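Putative glutaryl-CoA dehydrogenase (Thermus thermophilus, PDB 2EBA) binds flavin-adenine dinucleotide as a tetrameric flavoprotein of the acyl-CoA dehydrogenase family, built of helical and beta domains. Local coordinates at residues G159-I164 with S213-E218; N166-H171 with A198-R203. All coordinates share one frame; numbering follows the deposited sequence.

Contact 1: G159-I164 with S213-E218. With FAD (flavin-adenine dinucleotide), chain I.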
loop_
_atom_site.group_PDB
_atom_site.type_symbol
_atom_site.label_atom_id
_atom_site.label_comp_id
_atom_site.label_asym_id
_atom_site.label_seq_id
_atom_site.Cartn_x
_atom_site.Cartn_y
_atom_site.Cartn_z
ATOM N N GLY A 159 -23.779 -9.397 -34.385
ATOM C CA GLY A 159 -23.259 -9.234 -33.044
ATOM C C GLY A 159 -23.064 -7.781 -32.687
ATOM O O GLY A 159 -23.394 -6.886 -33.459
ATOM N N THR A 160 -22.516 -7.540 -31.510
ATOM C CA THR A 160 -22.271 -6.183 -31.065
ATOM C C THR A 160 -20.899 -6.057 -30.394
ATOM O O THR A 160 -20.415 -6.993 -29.761
ATOM C CB THR A 160 -23.367 -5.732 -30.079
ATOM O OG1 THR A 160 -24.591 -5.535 -30.794
ATOM C CG2 THR A 160 -22.971 -4.445 -29.385
ATOM N N LYS A 161 -20.270 -4.898 -30.555
ATOM C CA LYS A 161 -18.974 -4.639 -29.949
ATOM C C LYS A 161 -19.081 -3.343 -29.162
ATOM O O LYS A 161 -19.709 -2.378 -29.607
ATOM C CB LYS A 161 -17.888 -4.531 -31.032
ATOM C CG LYS A 161 -17.694 -5.807 -31.848
ATOM C CD LYS A 161 -17.309 -6.997 -30.961
ATOM C CE LYS A 161 -17.044 -8.255 -31.793
ATOM N NZ LYS A 161 -16.759 -9.478 -30.976
ATOM N N MET A 162 -18.487 -3.324 -27.974
ATOM C CA MET A 162 -18.562 -2.149 -27.107
ATOM C C MET A 162 -17.182 -1.557 -26.871
ATOM O O MET A 162 -16.182 -2.273 -26.795
ATOM C CB MET A 162 -19.194 -2.485 -25.757
ATOM C CG MET A 162 -20.499 -1.742 -25.447
ATOM S SD MET A 162 -20.562 -0.055 -26.074
ATOM C CE MET A 162 -20.106 0.821 -24.739
ATOM N N TRP A 163 -17.155 -0.239 -26.734
ATOM C CA TRP A 163 -15.931 0.495 -26.471
ATOM C C TRP A 163 -14.884 0.311 -27.563
ATOM O O TRP A 163 -13.747 0.063 -27.254
ATOM C CB TRP A 163 -15.311 0.055 -25.132
ATOM C CG TRP A 163 -16.251 0.005 -23.941
ATOM C CD1 TRP A 163 -16.648 -1.108 -23.260
ATOM C CD2 TRP A 163 -16.926 1.110 -23.329
ATOM N NE1 TRP A 163 -17.534 -0.767 -22.265
ATOM C CE2 TRP A 163 -17.723 0.588 -22.287
ATOM C CE3 TRP A 163 -16.937 2.487 -23.561
ATOM C CZ2 TRP A 163 -18.524 1.397 -21.483
ATOM C CZ3 TRP A 163 -17.737 3.294 -22.759
ATOM C CH2 TRP A 163 -18.518 2.743 -21.734
ATOM N N ILE A 164 -15.243 0.444 -28.832
ATOM C CA ILE A 164 -14.248 0.255 -29.883
ATOM C C ILE A 164 -13.633 1.573 -30.321
ATOM O O ILE A 164 -14.337 2.458 -30.812
ATOM C CB ILE A 164 -14.876 -0.441 -31.096
ATOM C CG1 ILE A 164 -15.614 -1.698 -30.624
ATOM C CG2 ILE A 164 -13.800 -0.786 -32.129
ATOM C CD1 ILE A 164 -14.782 -2.632 -29.775
ATOM N N SER A 213 -16.666 3.951 -29.901
ATOM C CA SER A 213 -17.980 3.666 -30.435
ATOM C C SER A 213 -18.515 2.313 -30.039
ATOM O O SER A 213 -17.839 1.504 -29.406
ATOM C CB SER A 213 -17.929 3.753 -31.960
ATOM O OG SER A 213 -17.175 4.878 -32.371
ATOM N N GLU A 214 -19.761 2.091 -30.410
ATOM C CA GLU A 214 -20.415 0.826 -30.175
ATOM C C GLU A 214 -20.688 0.330 -31.596
ATOM O O GLU A 214 -21.235 1.064 -32.418
ATOM C CB GLU A 214 -21.718 1.036 -29.419
ATOM C CG GLU A 214 -22.460 -0.242 -29.161
ATOM C CD GLU A 214 -23.879 0.006 -28.721
ATOM O OE1 GLU A 214 -24.674 0.548 -29.527
ATOM O OE2 GLU A 214 -24.198 -0.341 -27.563
ATOM N N LEU A 215 -20.276 -0.895 -31.902
ATOM C CA LEU A 215 -20.495 -1.421 -33.241
ATOM C C LEU A 215 -21.656 -2.390 -33.198
ATOM O O LEU A 215 -21.753 -3.233 -32.312
ATOM C CB LEU A 215 -19.235 -2.132 -33.774
ATOM C CG LEU A 215 -17.905 -1.375 -33.705
ATOM C CD1 LEU A 215 -16.789 -2.197 -34.352
ATOM C CD2 LEU A 215 -18.051 -0.037 -34.387
ATOM N N VAL A 216 -22.563 -2.240 -34.146
ATOM C CA VAL A 216 -23.706 -3.122 -34.225
ATOM C C VAL A 216 -23.694 -3.699 -35.628
ATOM O O VAL A 216 -23.762 -2.961 -36.610
ATOM C CB VAL A 216 -25.035 -2.370 -33.981
ATOM C CG1 VAL A 216 -26.193 -3.321 -34.126
ATOM C CG2 VAL A 216 -25.049 -1.764 -32.591
ATOM N N LEU A 217 -23.558 -5.015 -35.709
ATOM C CA LEU A 217 -23.560 -5.707 -36.980
ATOM C C LEU A 217 -24.861 -6.488 -37.086
ATOM O O LEU A 217 -25.110 -7.422 -36.329
ATOM C CB LEU A 217 -22.354 -6.650 -37.090
ATOM C CG LEU A 217 -21.003 -5.945 -37.260
ATOM C CD1 LEU A 217 -20.469 -5.571 -35.893
ATOM C CD2 LEU A 217 -20.022 -6.850 -38.002
ATOM N N GLU A 218 -25.691 -6.081 -38.035
ATOM C CA GLU A 218 -26.982 -6.708 -38.259
ATOM C C GLU A 218 -26.985 -7.334 -39.652
ATOM O O GLU A 218 -27.082 -6.627 -40.658
ATOM C CB GLU A 218 -28.071 -5.639 -38.150
ATOM C CG GLU A 218 -29.388 -6.095 -37.559
ATOM C CD GLU A 218 -30.342 -4.924 -37.320
ATOM O OE1 GLU A 218 -30.587 -4.143 -38.268
ATOM O OE2 GLU A 218 -30.847 -4.785 -36.182
HETATM P PA FAD I . -15.248 -6.631 -17.176
HETATM O O1A FAD I . -16.637 -7.016 -16.714
HETATM O O2A FAD I . -14.471 -7.526 -18.107
HETATM O O5B FAD I . -14.378 -6.306 -15.848
HETATM C C5B FAD I . -14.800 -5.615 -14.792
HETATM C C4B FAD I . -14.046 -5.750 -13.493
HETATM O O4B FAD I . -13.803 -7.288 -13.175
HETATM C C3B FAD I . -12.474 -5.554 -13.847
HETATM O O3B FAD I . -11.884 -5.179 -12.608
HETATM C C2B FAD I . -11.767 -6.913 -14.062
HETATM O O2B FAD I . -10.498 -6.949 -13.530
HETATM C C1B FAD I . -12.583 -7.766 -13.123
HETATM N N9A FAD I . -12.526 -9.179 -13.696
HETATM C C8A FAD I . -12.983 -9.560 -14.879
HETATM N N7A FAD I . -12.757 -10.912 -14.974
HETATM C C5A FAD I . -12.169 -11.349 -13.826
HETATM C C6A FAD I . -11.710 -12.621 -13.347
HETATM N N6A FAD I . -11.808 -13.731 -14.097
HETATM N N1A FAD I . -11.150 -12.702 -12.095
HETATM C C2A FAD I . -11.026 -11.595 -11.302
HETATM N N3A FAD I . -11.456 -10.367 -11.739
HETATM C C4A FAD I . -12.037 -10.227 -12.988
HETATM N N1 FAD I . -11.865 -3.240 -26.681
HETATM C C2 FAD I . -11.551 -3.624 -27.964
HETATM O O2 FAD I . -11.671 -4.813 -28.307
HETATM N N3 FAD I . -11.109 -2.699 -28.869
HETATM C C4 FAD I . -10.974 -1.377 -28.516
HETATM O O4 FAD I . -10.583 -0.548 -29.361
HETATM C C4X FAD I . -11.295 -0.961 -27.207
HETATM N N5 FAD I . -11.192 0.363 -26.831
HETATM C C5X FAD I . -11.540 0.779 -25.568
HETATM C C6 FAD I . -11.456 2.154 -25.228
HETATM C C7 FAD I . -11.842 2.598 -23.938
HETATM C C7M FAD I . -11.742 4.082 -23.654
HETATM C C8 FAD I . -12.305 1.654 -22.968
HETATM C C8M FAD I . -12.740 2.041 -21.569
HETATM C C9 FAD I . -12.381 0.293 -23.311
HETATM C C9A FAD I . -12.008 -0.184 -24.612
HETATM N N10 FAD I . -12.098 -1.539 -24.995
HETATM C C10 FAD I . -11.755 -1.929 -26.270
HETATM C "C1'" FAD I . -12.586 -2.577 -24.075
HETATM C "C2'" FAD I . -11.669 -2.879 -22.927
HETATM O "O2'" FAD I . -10.668 -3.788 -23.355
HETATM C "C3'" FAD I . -12.524 -3.409 -21.813
HETATM O "O3'" FAD I . -13.045 -2.293 -21.096
HETATM C "C4'" FAD I . -11.784 -4.309 -20.830
HETATM O "O4'" FAD I . -11.662 -5.634 -21.357
HETATM C "C5'" FAD I . -12.533 -4.388 -19.514
HETATM O "O5'" FAD I . -13.671 -5.213 -19.659
HETATM P P FAD I . -15.190 -4.746 -19.340
HETATM O O1P FAD I . -15.332 -3.257 -19.413
HETATM O O2P FAD I . -16.097 -5.559 -20.231
HETATM O O3P FAD I . -15.356 -5.143 -17.797
#

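Contact 2: N166-H171 with A198-R203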
loop_
_atom_site.group_PDB
_atom_site.type_symbol
_atom_site.label_atom_id
_atom_site.label_comp_id
_atom_site.label_asym_id
_atom_site.label_seq_id
_atom_site.Cartn_x
_atom_site.Cartn_y
_atom_site.Cartn_z
ATOM N N ASN A 166 -11.731 4.314 -32.476
ATOM C CA ASN A 166 -11.804 4.628 -33.898
ATOM C C ASN A 166 -13.074 4.075 -34.531
ATOM O O ASN A 166 -13.173 3.997 -35.755
ATOM C CB ASN A 166 -10.588 4.061 -34.647
ATOM C CG ASN A 166 -9.312 4.814 -34.340
ATOM O OD1 ASN A 166 -9.353 5.922 -33.800
ATOM N ND2 ASN A 166 -8.171 4.228 -34.702
ATOM N N GLY A 167 -14.031 3.683 -33.695
ATOM C CA GLY A 167 -15.285 3.139 -34.183
ATOM C C GLY A 167 -15.957 3.964 -35.269
ATOM O O GLY A 167 -16.410 3.406 -36.271
ATOM N N ASN A 168 -16.025 5.285 -35.082
ATOM C CA ASN A 168 -16.646 6.180 -36.068
ATOM C C ASN A 168 -15.693 6.832 -37.082
ATOM O O ASN A 168 -16.126 7.616 -37.927
ATOM C CB ASN A 168 -17.446 7.287 -35.369
ATOM C CG ASN A 168 -18.778 6.804 -34.869
ATOM O OD1 ASN A 168 -18.852 5.984 -33.958
ATOM N ND2 ASN A 168 -19.846 7.303 -35.470
ATOM N N LEU A 169 -14.404 6.520 -37.005
ATOM C CA LEU A 169 -13.442 7.088 -37.941
ATOM C C LEU A 169 -13.071 6.036 -38.980
ATOM O O LEU A 169 -12.713 6.359 -40.114
ATOM C CB LEU A 169 -12.161 7.523 -37.208
ATOM C CG LEU A 169 -12.174 8.581 -36.099
ATOM C CD1 LEU A 169 -10.776 8.705 -35.493
ATOM C CD2 LEU A 169 -12.614 9.910 -36.659
ATOM N N ALA A 170 -13.187 4.772 -38.582
ATOM C CA ALA A 170 -12.797 3.637 -39.412
ATOM C C ALA A 170 -13.595 3.322 -40.664
ATOM O O ALA A 170 -14.816 3.445 -40.693
ATOM C CB ALA A 170 -12.716 2.386 -38.544
ATOM N N HIS A 171 -12.873 2.909 -41.702
ATOM C CA HIS A 171 -13.482 2.492 -42.956
ATOM C C HIS A 171 -13.419 0.975 -42.890
ATOM O O HIS A 171 -14.247 0.278 -43.471
ATOM C CB HIS A 171 -12.674 2.947 -44.169
ATOM C CG HIS A 171 -12.240 4.373 -44.104
ATOM N ND1 HIS A 171 -11.093 4.771 -43.448
ATOM C CD2 HIS A 171 -12.796 5.499 -44.610
ATOM C CE1 HIS A 171 -10.961 6.082 -43.555
ATOM N NE2 HIS A 171 -11.981 6.547 -44.255
ATOM N N ALA A 198 -22.198 2.149 -36.454
ATOM C CA ALA A 198 -21.223 2.563 -35.454
ATOM C C ALA A 198 -21.747 3.807 -34.758
ATOM O O ALA A 198 -21.954 4.832 -35.395
ATOM C CB ALA A 198 -19.894 2.870 -36.112
ATOM N N ARG A 199 -21.964 3.714 -33.454
ATOM C CA ARG A 199 -22.460 4.854 -32.702
ATOM C C ARG A 199 -21.455 5.207 -31.627
ATOM O O ARG A 199 -20.949 4.334 -30.921
ATOM C CB ARG A 199 -23.830 4.528 -32.098
ATOM C CG ARG A 199 -24.840 4.096 -33.162
ATOM C CD ARG A 199 -26.288 4.171 -32.696
ATOM N NE ARG A 199 -26.638 3.142 -31.714
ATOM C CZ ARG A 199 -26.620 1.831 -31.955
ATOM N NH1 ARG A 199 -26.259 1.370 -33.151
ATOM N NH2 ARG A 199 -26.975 0.980 -30.995
ATOM N N GLU A 200 -21.147 6.490 -31.525
ATOM C CA GLU A 200 -20.185 6.955 -30.542
ATOM C C GLU A 200 -20.711 6.910 -29.126
ATOM O O GLU A 200 -21.907 7.052 -28.889
ATOM C CB GLU A 200 -19.767 8.381 -30.843
ATOM C CG GLU A 200 -19.084 8.555 -32.158
ATOM C CD GLU A 200 -18.721 9.998 -32.399
ATOM O OE1 GLU A 200 -19.281 10.855 -31.694
ATOM O OE2 GLU A 200 -17.893 10.282 -33.288
ATOM N N VAL A 201 -19.785 6.725 -28.193
ATOM C CA VAL A 201 -20.072 6.661 -26.771
ATOM C C VAL A 201 -19.960 8.078 -26.216
ATOM O O VAL A 201 -18.973 8.769 -26.467
ATOM C CB VAL A 201 -19.055 5.732 -26.057
ATOM C CG1 VAL A 201 -19.275 5.755 -24.545
ATOM C CG2 VAL A 201 -19.185 4.303 -26.612
ATOM N N LYS A 202 -20.971 8.510 -25.475
ATOM C CA LYS A 202 -20.984 9.850 -24.900
ATOM C C LYS A 202 -20.827 9.809 -23.388
ATOM O O LYS A 202 -20.932 8.742 -22.773
ATOM C CB LYS A 202 -22.300 10.555 -25.248
ATOM C CG LYS A 202 -22.654 10.519 -26.726
ATOM C CD LYS A 202 -21.495 11.013 -27.577
ATOM C CE LYS A 202 -21.844 10.945 -29.043
ATOM N NZ LYS A 202 -20.671 11.323 -29.850
ATOM N N ARG A 203 -20.598 10.978 -22.800
ATOM C CA ARG A 203 -20.436 11.118 -21.347
ATOM C C ARG A 203 -19.138 10.476 -20.844
ATOM O O ARG A 203 -19.111 9.886 -19.746
ATOM C CB ARG A 203 -21.644 10.500 -20.614
ATOM C CG ARG A 203 -23.004 10.965 -21.142
ATOM C CD ARG A 203 -23.033 12.481 -21.351
ATOM N NE ARG A 203 -22.976 12.838 -22.769
ATOM C CZ ARG A 203 -24.009 13.317 -23.453
ATOM N NH1 ARG A 203 -25.175 13.493 -22.836
ATOM N NH2 ARG A 203 -23.881 13.619 -24.746
#

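Contact 1: G159-I164 with S213-E218
Strands 159-162 and 213-217 run antiparallel, their axes approaching to 4.7 Å, with Gly-159 facing Leu-217 and Lys-161 facing Leu-215 as hydrogen-bonded pairs. Gly-159 and Leu-217 exchange two backbone bonds, and Lys-161 and Leu-215 two more. At Thr-160, chi1 of -71° sets CG2 anti to the backbone N, which puts this methyl 3.4 Å from Leu-215 O; a beta-branched residue suits this extended non-hydrogen-bonded pair with Val-216. Further along, Met-162 SD rests 3.6 Å from Glu-214 CG, soft sulfur on methylenes, while the carboxylate goes on to a salt bridge with Arg-199. The pairing belongs to the beta domain in the middle of the acyl-CoA dehydrogenase fold, and a G1 beta bulge shifts its register by one residue: Trp-163 and Ile-164 both face Ser-213, and Trp-163 takes up positive phi (60°). Beyond it Ile-164 N bonds Ser-213 O at 2.9 Å, and Ser-213 N bonds Ile-164 O in return. The bulge brings both residues to the flavin: Trp-163 CB packs 3.5 Å from FAD C9, and Ile-164 CD1 sits 3.8 Å from FAD N3. Met-162 CE covers one face of the indole, 3.4 Å above its centre. On the face shared with Lys-161, Ile-164 CG1 meets Leu-215 CG at 3.9 Å, the two branched side chains crossing at about a right angle; Lys-161 itself bends away to a salt bridge with Glu-133.

Contact 2: N166-H171 with A198-R203
Asn-168 lays its amide across the CG methylene of Glu-200, with OD1 3.1 Å and the amide carbon CG 3.2 Å from that atom, tight packing that is closer than usual for two carbons. This is a loop-on-strand contact at the surface of the beta domain of the acyl-CoA dehydrogenase fold: 166-171 connects strands 154-165 and 172-178, and it turns back over strand 196-200. With CG anti to its carbonyl carbon (chi1 -78°), Asn-168 directs the amide at the strand, where ND2 gives Ala-198 O a weak hydrogen bond of 3.2 Å, bent to 132° at the hydrogen. OD1 has its stronger partner in Ser-213, so an amide suits the site by offering a donor on one branch and an acceptor on the other. The small Ala-198 lets the loop come close, its CB standing 3.5 Å from Gly-167 O, and Gly-167 brings no side chain of its own to this approach. Within the loop, Asn-166 O accepts from both Leu-169 N and Ala-170 N, which holds the turn that presents Asn-168. The straight side chain of Glu-200 lies past the amide, its carboxylate plane turned 68° from it, and OE2 lies 3.7 Å from Asn-168 CB.

After the N-terminal helices the chain enters the beta domain, runs through 159-164, turns at the bulge beside the flavin and passes directly into the loop 166-171. It then builds strands 172-178 and 184-190 before returning as 196-200, where contact 2 closes a loop of 26 intervening residues. Strand 212-217 follows and pairs back with 159-164, so contact 1 closes the longer loop, 48 residues between its segments, with contact 2 nested inside. Their centres lie 9 Å apart, and they touch where Ser-213 OG probably hydrogen-bonds Asn-168 OD1 at 2.6 Å. Loop 166-171 crosses from the antiparallel sheet to the mixed sheet of 127-130, 172-178 and 184-190, and contact 2 ties that crossing to strand 196-200.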